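Local coordinates for RabGAP/TBC protein (Chlamydomonas reinhardtii, PDB 4P17) that is of unknown function but, as a flagellar TBC-domain protein of the RabGAP family, may bind a Rab GTPase, at residues D114-L125 and R152-V163; Q26-N36 and A294-L302. All blocks are in the same frame, centred on the assembly; numbering follows the deposited sequence.

In the fold
From the N terminus, the chain passes residues Tyr16 and Phe18, which touch contact 1, and Asp14 and Ile20, which touch contact 2. It then enters helix 27-50, whose first turns take part in contact 2. Contact 1 closes a short loop: 26 residues, holding helix 128-144, separate 114-125 from 152-163. Contact 2 closes a loop of 257 residues when the start of helix 299-306 returns to 26-36. The short loop lies wholly within the long one, and the two do not cross. Their centres are about 23 Å apart and their nearest atoms about 11 Å, so they do not touch, but helix 243-256 packs on both, against Leu160 and against Arg299.

Contact 1. Residues D114-L125 and R152-V163; sequences DSTHTFPDHPWL and RAMNTIVGLMLV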
loop_
_atom_site.group_PDB
_atom_site.type_symbol
_atom_site.label_atom_id
_atom_site.label_comp_id
_atom_site.label_asym_id
_atom_site.label_seq_id
_atom_site.Cartn_x
_atom_site.Cartn_y
_atom_site.Cartn_z
ATOM N N ASP A 114 -10.510 -11.134 -12.147
ATOM C CA ASP A 114 -9.387 -10.231 -11.858
ATOM C C ASP A 114 -8.186 -11.006 -11.256
ATOM O O ASP A 114 -7.061 -10.539 -11.306
ATOM C CB ASP A 114 -9.850 -9.091 -10.936
ATOM C CG ASP A 114 -10.819 -8.095 -11.630
ATOM O OD1 ASP A 114 -11.210 -8.266 -12.828
ATOM O OD2 ASP A 114 -11.234 -7.130 -10.959
ATOM N N SER A 115 -8.413 -12.216 -10.745
ATOM C CA SER A 115 -7.317 -13.072 -10.254
ATOM C C SER A 115 -6.621 -13.942 -11.315
ATOM O O SER A 115 -5.672 -14.663 -11.004
ATOM C CB SER A 115 -7.851 -13.974 -9.144
ATOM O OG SER A 115 -8.105 -13.223 -7.968
ATOM N N THR A 116 -7.060 -13.897 -12.556
ATOM C CA THR A 116 -6.373 -14.649 -13.573
ATOM C C THR A 116 -5.204 -13.833 -14.133
ATOM O O THR A 116 -4.517 -14.280 -15.044
ATOM C CB THR A 116 -7.320 -15.062 -14.684
ATOM O OG1 THR A 116 -7.786 -13.896 -15.372
ATOM C CG2 THR A 116 -8.508 -15.855 -14.085
ATOM N N HIS A 117 -4.943 -12.647 -13.591
ATOM C CA HIS A 117 -3.754 -11.921 -14.057
ATOM C C HIS A 117 -3.036 -11.118 -12.961
ATOM O O HIS A 117 -1.979 -10.510 -13.201
ATOM C CB HIS A 117 -4.127 -11.030 -15.267
ATOM C CG HIS A 117 -5.308 -10.139 -15.057
ATOM N ND1 HIS A 117 -6.589 -10.510 -15.400
ATOM C CD2 HIS A 117 -5.391 -8.868 -14.598
ATOM C CE1 HIS A 117 -7.418 -9.514 -15.136
ATOM N NE2 HIS A 117 -6.717 -8.507 -14.647
ATOM N N THR A 118 -3.577 -11.151 -11.752
ATOM C CA THR A 118 -2.854 -10.636 -10.596
ATOM C C THR A 118 -1.979 -11.748 -10.005
ATOM O O THR A 118 -2.234 -12.929 -10.252
ATOM C CB THR A 118 -3.808 -10.121 -9.520
ATOM O OG1 THR A 118 -4.697 -11.173 -9.162
ATOM C CG2 THR A 118 -4.623 -8.926 -10.026
ATOM N N PHE A 119 -0.971 -11.367 -9.224
ATOM C CA PHE A 119 -0.034 -12.316 -8.583
ATOM C C PHE A 119 0.240 -13.589 -9.351
ATOM O O PHE A 119 -0.019 -14.688 -8.863
ATOM C CB PHE A 119 -0.543 -12.693 -7.204
ATOM C CG PHE A 119 -0.715 -11.527 -6.333
ATOM C CD1 PHE A 119 0.368 -10.723 -6.069
ATOM C CD2 PHE A 119 -1.956 -11.184 -5.834
ATOM C CE1 PHE A 119 0.243 -9.628 -5.292
ATOM C CE2 PHE A 119 -2.090 -10.061 -5.052
ATOM C CZ PHE A 119 -0.965 -9.289 -4.781
ATOM N N PRO A 120 0.778 -13.449 -10.557
ATOM C CA PRO A 120 1.112 -14.676 -11.276
ATOM C C PRO A 120 2.152 -15.507 -10.523
ATOM O O PRO A 120 2.081 -16.731 -10.554
ATOM C CB PRO A 120 1.672 -14.162 -12.602
ATOM C CG PRO A 120 2.243 -12.810 -12.263
ATOM C CD PRO A 120 1.320 -12.244 -11.210
ATOM N N ASP A 121 3.078 -14.861 -9.818
ATOM C CA ASP A 121 4.245 -15.586 -9.356
ATOM C C ASP A 121 4.337 -15.829 -7.856
ATOM O O ASP A 121 5.214 -16.573 -7.425
ATOM C CB ASP A 121 5.512 -14.848 -9.831
ATOM N N HIS A 122 3.457 -15.236 -7.051
ATOM C CA HIS A 122 3.542 -15.471 -5.613
ATOM C C HIS A 122 3.143 -16.908 -5.324
ATOM O O HIS A 122 2.067 -17.324 -5.715
ATOM C CB HIS A 122 2.652 -14.499 -4.808
ATOM C CG HIS A 122 2.909 -14.560 -3.335
ATOM N ND1 HIS A 122 2.242 -15.430 -2.497
ATOM C CD2 HIS A 122 3.829 -13.926 -2.567
ATOM C CE1 HIS A 122 2.702 -15.287 -1.265
ATOM N NE2 HIS A 122 3.675 -14.390 -1.284
ATOM N N PRO A 123 3.991 -17.671 -4.617
ATOM C CA PRO A 123 3.680 -19.092 -4.424
ATOM C C PRO A 123 2.372 -19.422 -3.704
ATOM O O PRO A 123 1.784 -20.457 -4.012
ATOM C CB PRO A 123 4.861 -19.579 -3.604
ATOM C CG PRO A 123 5.974 -18.712 -4.028
ATOM C CD PRO A 123 5.369 -17.362 -4.180
ATOM N N TRP A 124 1.933 -18.604 -2.758
ATOM C CA TRP A 124 0.680 -18.891 -2.045
ATOM C C TRP A 124 -0.519 -18.137 -2.654
ATOM O O TRP A 124 -1.611 -18.682 -2.772
ATOM C CB TRP A 124 0.812 -18.558 -0.553
ATOM C CG TRP A 124 -0.453 -18.900 0.166
ATOM C CD1 TRP A 124 -0.884 -20.151 0.514
ATOM C CD2 TRP A 124 -1.461 -17.993 0.579
ATOM N NE1 TRP A 124 -2.109 -20.069 1.119
ATOM C CE2 TRP A 124 -2.492 -18.752 1.161
ATOM C CE3 TRP A 124 -1.608 -16.604 0.499
ATOM C CZ2 TRP A 124 -3.641 -18.164 1.670
ATOM C CZ3 TRP A 124 -2.740 -16.030 1.014
ATOM C CH2 TRP A 124 -3.741 -16.808 1.600
ATOM N N LEU A 125 -0.334 -16.885 -3.056
ATOM C CA LEU A 125 -1.457 -16.151 -3.614
ATOM C C LEU A 125 -1.895 -16.762 -4.958
ATOM O O LEU A 125 -3.066 -16.638 -5.307
ATOM C CB LEU A 125 -1.156 -14.672 -3.795
ATOM C CG LEU A 125 -1.102 -13.828 -2.511
ATOM C CD1 LEU A 125 -0.503 -12.474 -2.791
ATOM C CD2 LEU A 125 -2.498 -13.671 -1.812
ATOM N N ARG A 152 -11.321 -3.347 -9.189
ATOM C CA ARG A 152 -10.142 -4.143 -9.474
ATOM C C ARG A 152 -8.958 -3.802 -8.547
ATOM O O ARG A 152 -8.272 -4.680 -8.031
ATOM C CB ARG A 152 -9.775 -3.913 -10.944
ATOM C CG ARG A 152 -8.508 -4.527 -11.424
ATOM C CD ARG A 152 -8.467 -4.289 -12.936
ATOM N NE ARG A 152 -7.150 -4.488 -13.530
ATOM C CZ ARG A 152 -6.759 -3.932 -14.677
ATOM N NH1 ARG A 152 -7.581 -3.133 -15.353
ATOM N NH2 ARG A 152 -5.540 -4.168 -15.148
ATOM N N ALA A 153 -8.788 -2.500 -8.291
ATOM C CA ALA A 153 -7.764 -1.999 -7.388
ATOM C C ALA A 153 -7.706 -2.801 -6.088
ATOM O O ALA A 153 -6.649 -3.053 -5.549
ATOM C CB ALA A 153 -8.033 -0.500 -7.076
ATOM N N MET A 154 -8.866 -3.185 -5.584
ATOM C CA MET A 154 -8.935 -3.846 -4.289
ATOM C C MET A 154 -8.346 -5.262 -4.345
ATOM O O MET A 154 -7.989 -5.824 -3.330
ATOM C CB MET A 154 -10.384 -3.865 -3.793
ATOM C CG MET A 154 -10.966 -2.472 -3.467
ATOM S SD MET A 154 -12.790 -2.431 -3.546
ATOM C CE MET A 154 -13.192 -3.377 -2.072
ATOM N N ASN A 155 -8.216 -5.841 -5.534
ATOM C CA ASN A 155 -7.702 -7.209 -5.622
ATOM C C ASN A 155 -6.273 -7.288 -5.116
ATOM O O ASN A 155 -5.980 -8.028 -4.180
ATOM C CB ASN A 155 -7.795 -7.739 -7.060
ATOM C CG ASN A 155 -7.655 -9.245 -7.128
ATOM O OD1 ASN A 155 -6.568 -9.793 -6.924
ATOM N ND2 ASN A 155 -8.729 -9.911 -7.471
ATOM N N THR A 156 -5.376 -6.468 -5.659
ATOM C CA THR A 156 -3.980 -6.573 -5.260
ATOM C C THR A 156 -3.762 -5.993 -3.847
ATOM O O THR A 156 -2.905 -6.456 -3.105
ATOM C CB THR A 156 -3.020 -5.894 -6.301
ATOM O OG1 THR A 156 -3.373 -4.525 -6.491
ATOM C CG2 THR A 156 -3.077 -6.641 -7.662
ATOM N N ILE A 157 -4.566 -5.015 -3.443
ATOM C CA ILE A 157 -4.528 -4.541 -2.052
ATOM C C ILE A 157 -4.796 -5.680 -1.059
ATOM O O ILE A 157 -4.061 -5.909 -0.121
ATOM C CB ILE A 157 -5.555 -3.408 -1.837
ATOM C CG1 ILE A 157 -5.142 -2.176 -2.651
ATOM C CG2 ILE A 157 -5.632 -3.012 -0.354
ATOM C CD1 ILE A 157 -6.125 -1.050 -2.621
ATOM N N VAL A 158 -5.865 -6.431 -1.267
ATOM C CA VAL A 158 -6.190 -7.458 -0.312
ATOM C C VAL A 158 -5.185 -8.596 -0.389
ATOM O O VAL A 158 -4.895 -9.246 0.625
ATOM C CB VAL A 158 -7.622 -7.978 -0.527
ATOM C CG1 VAL A 158 -7.838 -9.295 0.252
ATOM C CG2 VAL A 158 -8.581 -6.935 -0.119
ATOM N N GLY A 159 -4.625 -8.815 -1.580
ATOM C CA GLY A 159 -3.603 -9.819 -1.763
ATOM C C GLY A 159 -2.395 -9.488 -0.909
ATOM O O GLY A 159 -1.860 -10.336 -0.210
ATOM N N LEU A 160 -1.959 -8.233 -0.934
ATOM C CA LEU A 160 -0.814 -7.875 -0.120
ATOM C C LEU A 160 -1.195 -7.818 1.333
ATOM O O LEU A 160 -0.383 -8.131 2.180
ATOM C CB LEU A 160 -0.192 -6.546 -0.582
ATOM C CG LEU A 160 1.274 -6.591 -1.013
ATOM C CD1 LEU A 160 1.531 -7.622 -2.073
ATOM C CD2 LEU A 160 1.651 -5.198 -1.550
ATOM N N MET A 161 -2.436 -7.435 1.643
ATOM C CA MET A 161 -2.871 -7.475 3.024
ATOM C C MET A 161 -2.810 -8.908 3.560
ATOM O O MET A 161 -2.289 -9.141 4.655
ATOM C CB MET A 161 -4.283 -6.928 3.167
ATOM C CG MET A 161 -4.394 -5.436 3.066
ATOM S SD MET A 161 -6.135 -5.065 3.386
ATOM C CE MET A 161 -6.121 -3.267 3.227
ATOM N N LEU A 162 -3.316 -9.860 2.779
ATOM C CA LEU A 162 -3.263 -11.266 3.200
ATOM C C LEU A 162 -1.827 -11.715 3.513
ATOM O O LEU A 162 -1.565 -12.317 4.542
ATOM C CB LEU A 162 -3.903 -12.167 2.146
ATOM C CG LEU A 162 -5.436 -12.145 2.073
ATOM C CD1 LEU A 162 -5.903 -12.914 0.843
ATOM C CD2 LEU A 162 -6.092 -12.693 3.345
ATOM N N VAL A 163 -0.891 -11.377 2.639
ATOM C CA VAL A 163 0.476 -11.822 2.839
ATOM C C VAL A 163 1.117 -11.127 4.049
ATOM O O VAL A 163 1.830 -11.766 4.824
ATOM C CB VAL A 163 1.321 -11.595 1.567
ATOM C CG1 VAL A 163 2.741 -11.919 1.824
ATOM C CG2 VAL A 163 0.812 -12.471 0.411
#
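Asn155, on the first turn of helix 153-164, carries the polar end of the contact through its amide. ND2 gives a weak but straight hydrogen bond to Ser115 OG (3.4 Å, 168°), while OD1 lies 3.2 Å from Thr118 OG1, whose single proton could go instead to Asp114 O. Swinging CG anti to the backbone N (chi1 -164°) brings the amide up to the loop. Tyr150 joins in: its hydroxyl hydrogen-bonds both Asn155 ND2 and Asp114 OD2. Next to this cluster, His117 and Arg152 approach loosely, NE of the arginine 4.2 Å from NE2 at the ring edge, with ring and guanidinium nearly perpendicular.

Apolar packing begins where the methyls Thr118 CG2 and Thr156 CG2 meet at 3.6 Å. Phe119 enters with its outer rim: CE2 lies 3.6 Å from Gly159 CA, so close that any side chain there would collide with the ring, and CZ points in plane at the carbonyl oxygen of Thr156. Leu125 CD1 sits over the centre of one Phe119 face. Trp124 sets its edge against Leu162 CB.

The His122 ring is fixed at both nitrogens, ND1 accepting from Leu125 N in the ring plane (3.0 Å) and NE2 hydrogen-bonded to Tyr16 O. Val163 CG2 lies over one face, a CH-pi contact that is less certain because Val163 has two conformers.

In canonical TBC domains the arginine finger of IxxDxxR and the glutamine finger of YxQ supply catalysis; by sequence, His117 and Arg152 stand in those places. The scaffold that brings the two positions together is thus kept, but the side chains differ, consistent with a domain that lacks the usual dual-finger chemistry.

Contact 2. Residues Q26-N36 and A294-L302; sequences QEDERRSCDVN and ATMHQRDVL
Gln26 lays CG 3.8 Å from His297 CD2, starting an interface in which the N-cap turn of helix 299-306 docks on the first turns of helix 27-50 in this all-helical protein. One turn on, Glu29 runs its extended chain past Gln298, CG to CG 3.7 Å, and two waters lie between its OE1 and Thr295 O, each with one weak leg. Arg30 presses CG on His297 CB (3.8 Å), its guanidinium almost perpendicular to the imidazole; a water joins NH1 to His297 ND1, and Glu244 takes the charge in a salt bridge. Ser32 OG, Gln298 NE2 and Asp300 OD2 meet around one water.

Cys33 fills the centre. Its SG accepts from Asp300 N (3.6 Å, 159°) at the helix start, beside Gln298 OE1, which caps that helix by taking Val301 N at 2.9 Å. Cys33 CB also lies 3.3 Å above the centre of the Arg299 guanidinium. With CG between backbone N and carbonyl carbon (chi1 57°), the extended Arg299 chain spreads its plane over Cys33 to Asp34, whose OD1 lies in that plane and forms a salt bridge, accepting a hydrogen bond from NH2 at 2.9 Å nearly along its own C-O direction. Cutting Arg299 back to an alanine would remove both the guanidinium plane over Cys33 CB and this salt bridge, and is likely to leave Asp34 with only the long ion pair to Arg31 among the residues of the contact.

At the last turn, Arg248 forms a salt bridge with Asp300 OD1, while Asn36 ND2 donates a hydrogen bond to Asp300 OD2 at 2.8 Å, approaching from 42° above the carboxylate plane.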
loop_
_atom_site.group_PDB
_atom_site.type_symbol
_atom_site.label_atom_id
_atom_site.label_comp_id
_atom_site.label_asym_id
_atom_site.label_seq_id
_atom_site.Cartn_x
_atom_site.Cartn_y
_atom_site.Cartn_z
ATOM N N GLN A 26 21.751 -2.633 -5.152
ATOM C CA GLN A 26 20.334 -2.999 -5.118
ATOM C C GLN A 26 20.118 -4.088 -4.092
ATOM O O GLN A 26 19.198 -4.030 -3.247
ATOM C CB GLN A 26 19.864 -3.450 -6.504
ATOM C CG GLN A 26 18.441 -3.019 -6.864
ATOM C CD GLN A 26 18.101 -3.241 -8.343
ATOM O OE1 GLN A 26 18.281 -4.336 -8.885
ATOM N NE2 GLN A 26 17.621 -2.192 -8.998
ATOM N N GLU A 27 20.968 -5.105 -4.166
ATOM C CA GLU A 27 21.011 -6.082 -3.105
ATOM C C GLU A 27 21.525 -5.358 -1.872
ATOM O O GLU A 27 21.153 -5.696 -0.744
ATOM C CB GLU A 27 21.901 -7.273 -3.474
ATOM N N ASP A 28 22.379 -4.356 -2.090
ATOM C CA ASP A 28 22.900 -3.558 -0.986
ATOM C C ASP A 28 21.800 -2.685 -0.399
ATOM O O ASP A 28 21.777 -2.450 0.806
ATOM C CB ASP A 28 24.064 -2.675 -1.442
ATOM C CG ASP A 28 24.696 -1.890 -0.299
ATOM O OD1 ASP A 28 25.116 -2.520 0.705
ATOM O OD2 ASP A 28 24.780 -0.641 -0.407
ATOM N N GLU A 29 20.908 -2.189 -1.265
ATOM C CA GLU A 29 19.773 -1.380 -0.817
ATOM C C GLU A 29 18.991 -2.178 0.213
ATOM O O GLU A 29 18.762 -1.739 1.341
ATOM C CB GLU A 29 18.868 -0.984 -2.000
ATOM C CG GLU A 29 19.540 0.026 -2.938
ATOM C CD GLU A 29 18.763 0.348 -4.197
ATOM O OE1 GLU A 29 17.727 -0.293 -4.486
ATOM O OE2 GLU A 29 19.210 1.251 -4.931
ATOM N N ARG A 30 18.632 -3.390 -0.170
ATOM C CA ARG A 30 17.830 -4.220 0.718
ATOM C C ARG A 30 18.597 -4.597 2.011
ATOM O O ARG A 30 18.021 -4.661 3.098
ATOM C CB ARG A 30 17.360 -5.470 -0.054
ATOM C CG ARG A 30 16.350 -5.163 -1.154
ATOM C CD ARG A 30 15.979 -6.416 -1.962
ATOM N NE ARG A 30 15.773 -7.574 -1.105
ATOM C CZ ARG A 30 14.627 -7.864 -0.494
ATOM N NH1 ARG A 30 13.569 -7.086 -0.658
ATOM N NH2 ARG A 30 14.532 -8.939 0.281
ATOM N N ARG A 31 19.902 -4.823 1.916
ATOM C CA ARG A 31 20.675 -5.160 3.112
ATOM C C ARG A 31 20.658 -3.957 4.078
ATOM O O ARG A 31 20.427 -4.111 5.269
ATOM C CB ARG A 31 22.092 -5.575 2.700
ATOM C CG ARG A 31 23.137 -5.764 3.790
ATOM C CD ARG A 31 22.623 -6.286 5.138
ATOM N NE ARG A 31 21.776 -7.475 5.071
ATOM C CZ ARG A 31 21.223 -8.059 6.132
ATOM N NH1 ARG A 31 21.418 -7.570 7.347
ATOM N NH2 ARG A 31 20.469 -9.142 5.975
ATOM N N SER A 32 20.883 -2.763 3.545
ATOM C CA SER A 32 20.830 -1.545 4.338
ATOM C C SER A 32 19.498 -1.424 5.049
ATOM O O SER A 32 19.452 -1.077 6.215
ATOM C CB SER A 32 21.064 -0.306 3.476
ATOM O OG SER A 32 21.115 0.876 4.286
ATOM N N CYS A 33 18.401 -1.702 4.351
ATOM C CA CYS A 33 17.092 -1.527 4.974
ATOM C C CYS A 33 16.872 -2.545 6.061
ATOM O O CYS A 33 16.264 -2.216 7.106
ATOM C CB CYS A 33 15.987 -1.607 3.935
ATOM S SG CYS A 33 16.085 -0.197 2.753
ATOM N N ASP A 34 17.387 -3.759 5.853
ATOM C CA ASP A 34 17.246 -4.805 6.847
ATOM C C ASP A 34 18.079 -4.468 8.084
ATOM O O ASP A 34 17.647 -4.722 9.210
ATOM C CB ASP A 34 17.683 -6.176 6.309
ATOM C CG ASP A 34 16.701 -6.779 5.301
ATOM O OD1 ASP A 34 15.559 -6.276 5.171
ATOM O OD2 ASP A 34 17.087 -7.789 4.664
ATOM N N VAL A 35 19.278 -3.919 7.877
ATOM C CA VAL A 35 20.135 -3.590 9.017
ATOM C C VAL A 35 19.542 -2.429 9.806
ATOM O O VAL A 35 19.591 -2.415 11.034
ATOM C CB VAL A 35 21.593 -3.238 8.621
ATOM C CG1 VAL A 35 22.261 -4.416 8.005
ATOM C CG2 VAL A 35 21.649 -2.080 7.704
ATOM N N ASN A 36 18.982 -1.443 9.120
ATOM C CA ASN A 36 18.325 -0.361 9.829
ATOM C C ASN A 36 17.095 -0.852 10.587
ATOM O O ASN A 36 16.811 -0.384 11.672
ATOM C CB ASN A 36 17.925 0.755 8.868
ATOM C CG ASN A 36 19.113 1.580 8.433
ATOM O OD1 ASN A 36 20.154 1.550 9.081
ATOM N ND2 ASN A 36 18.960 2.332 7.352
ATOM N N ALA A 294 9.222 -0.302 -10.139
ATOM C CA ALA A 294 9.178 -1.724 -9.813
ATOM C C ALA A 294 10.472 -2.220 -9.157
ATOM O O ALA A 294 10.501 -3.312 -8.571
ATOM C CB ALA A 294 8.856 -2.542 -11.080
ATOM N N THR A 295 11.550 -1.445 -9.233
ATOM C CA THR A 295 12.788 -1.876 -8.575
ATOM C C THR A 295 13.202 -0.903 -7.474
ATOM O O THR A 295 14.374 -0.777 -7.102
ATOM C CB THR A 295 13.905 -2.074 -9.593
ATOM O OG1 THR A 295 14.126 -0.858 -10.295
ATOM C CG2 THR A 295 13.508 -3.168 -10.572
ATOM N N MET A 296 12.205 -0.223 -6.922
ATOM C CA MET A 296 12.448 0.714 -5.848
ATOM C C MET A 296 12.603 -0.062 -4.524
ATOM O O MET A 296 11.686 -0.144 -3.713
ATOM C CB MET A 296 11.325 1.746 -5.791
ATOM C CG MET A 296 11.739 3.087 -5.178
ATOM S SD MET A 296 12.450 2.980 -3.507
ATOM C CE MET A 296 13.467 4.454 -3.490
ATOM N N HIS A 297 13.793 -0.616 -4.308
ATOM C CA HIS A 297 14.053 -1.460 -3.153
ATOM C C HIS A 297 14.518 -0.664 -1.945
ATOM O O HIS A 297 14.427 -1.145 -0.826
ATOM C CB HIS A 297 15.086 -2.539 -3.522
ATOM C CG HIS A 297 14.587 -3.486 -4.555
ATOM N ND1 HIS A 297 13.629 -4.442 -4.278
ATOM C CD2 HIS A 297 14.858 -3.593 -5.877
ATOM C CE1 HIS A 297 13.360 -5.118 -5.382
ATOM N NE2 HIS A 297 14.087 -4.623 -6.364
ATOM N N GLN A 298 14.933 0.586 -2.164
ATOM C CA GLN A 298 15.432 1.412 -1.083
ATOM C C GLN A 298 14.255 2.024 -0.339
ATOM O O GLN A 298 13.919 3.212 -0.507
ATOM C CB GLN A 298 16.379 2.507 -1.616
ATOM C CG GLN A 298 17.716 2.576 -0.889
ATOM C CD GLN A 298 17.589 2.504 0.615
ATOM O OE1 GLN A 298 16.530 2.779 1.182
ATOM N NE2 GLN A 298 18.670 2.118 1.274
ATOM N N ARG A 299 13.603 1.212 0.481
ATOM C CA ARG A 299 12.416 1.681 1.178
ATOM C C ARG A 299 12.731 2.725 2.272
ATOM O O ARG A 299 11.920 3.594 2.570
ATOM C CB ARG A 299 11.645 0.485 1.769
ATOM C CG ARG A 299 12.411 -0.401 2.712
ATOM C CD ARG A 299 11.666 -1.675 2.950
ATOM N NE ARG A 299 12.280 -2.466 4.014
ATOM C CZ ARG A 299 13.164 -3.429 3.811
ATOM N NH1 ARG A 299 13.570 -3.734 2.584
ATOM N NH2 ARG A 299 13.639 -4.095 4.842
ATOM N N ASP A 300 13.942 2.682 2.819
ATOM C CA ASP A 300 14.340 3.671 3.797
ATOM C C ASP A 300 14.416 5.057 3.155
ATOM O O ASP A 300 13.885 6.053 3.680
ATOM C CB ASP A 300 15.704 3.343 4.417
ATOM C CG ASP A 300 15.673 2.219 5.438
ATOM O OD1 ASP A 300 14.599 1.885 5.998
ATOM O OD2 ASP A 300 16.782 1.714 5.731
ATOM N N VAL A 301 15.084 5.122 2.010
ATOM C CA VAL A 301 15.247 6.390 1.319
ATOM C C VAL A 301 13.910 6.884 0.780
ATOM O O VAL A 301 13.647 8.104 0.776
ATOM C CB VAL A 301 16.263 6.252 0.203
ATOM C CG1 VAL A 301 16.305 7.509 -0.668
ATOM C CG2 VAL A 301 17.617 5.932 0.822
ATOM N N LEU A 302 13.059 5.975 0.327
ATOM C CA LEU A 302 11.742 6.423 -0.143
ATOM C C LEU A 302 11.001 7.155 0.968
ATOM O O LEU A 302 10.413 8.223 0.741
ATOM C CB LEU A 302 10.873 5.257 -0.644
ATOM C CG LEU A 302 9.504 5.727 -1.186
ATOM C CD1 LEU A 302 9.643 6.688 -2.381
ATOM C CD2 LEU A 302 8.663 4.510 -1.588
HETATM O O HOH W 1 16.439 0.471 -7.429
HETATM O O HOH W 2 15.995 1.481 -5.197
HETATM O O HOH W 3 12.638 -5.069 -1.736
HETATM O O HOH W 4 18.730 2.395 4.281
HETATM O O HOH W 5 14.321 -0.381 7.313
HETATM O O HOH W 6 14.847 -6.063 2.402
#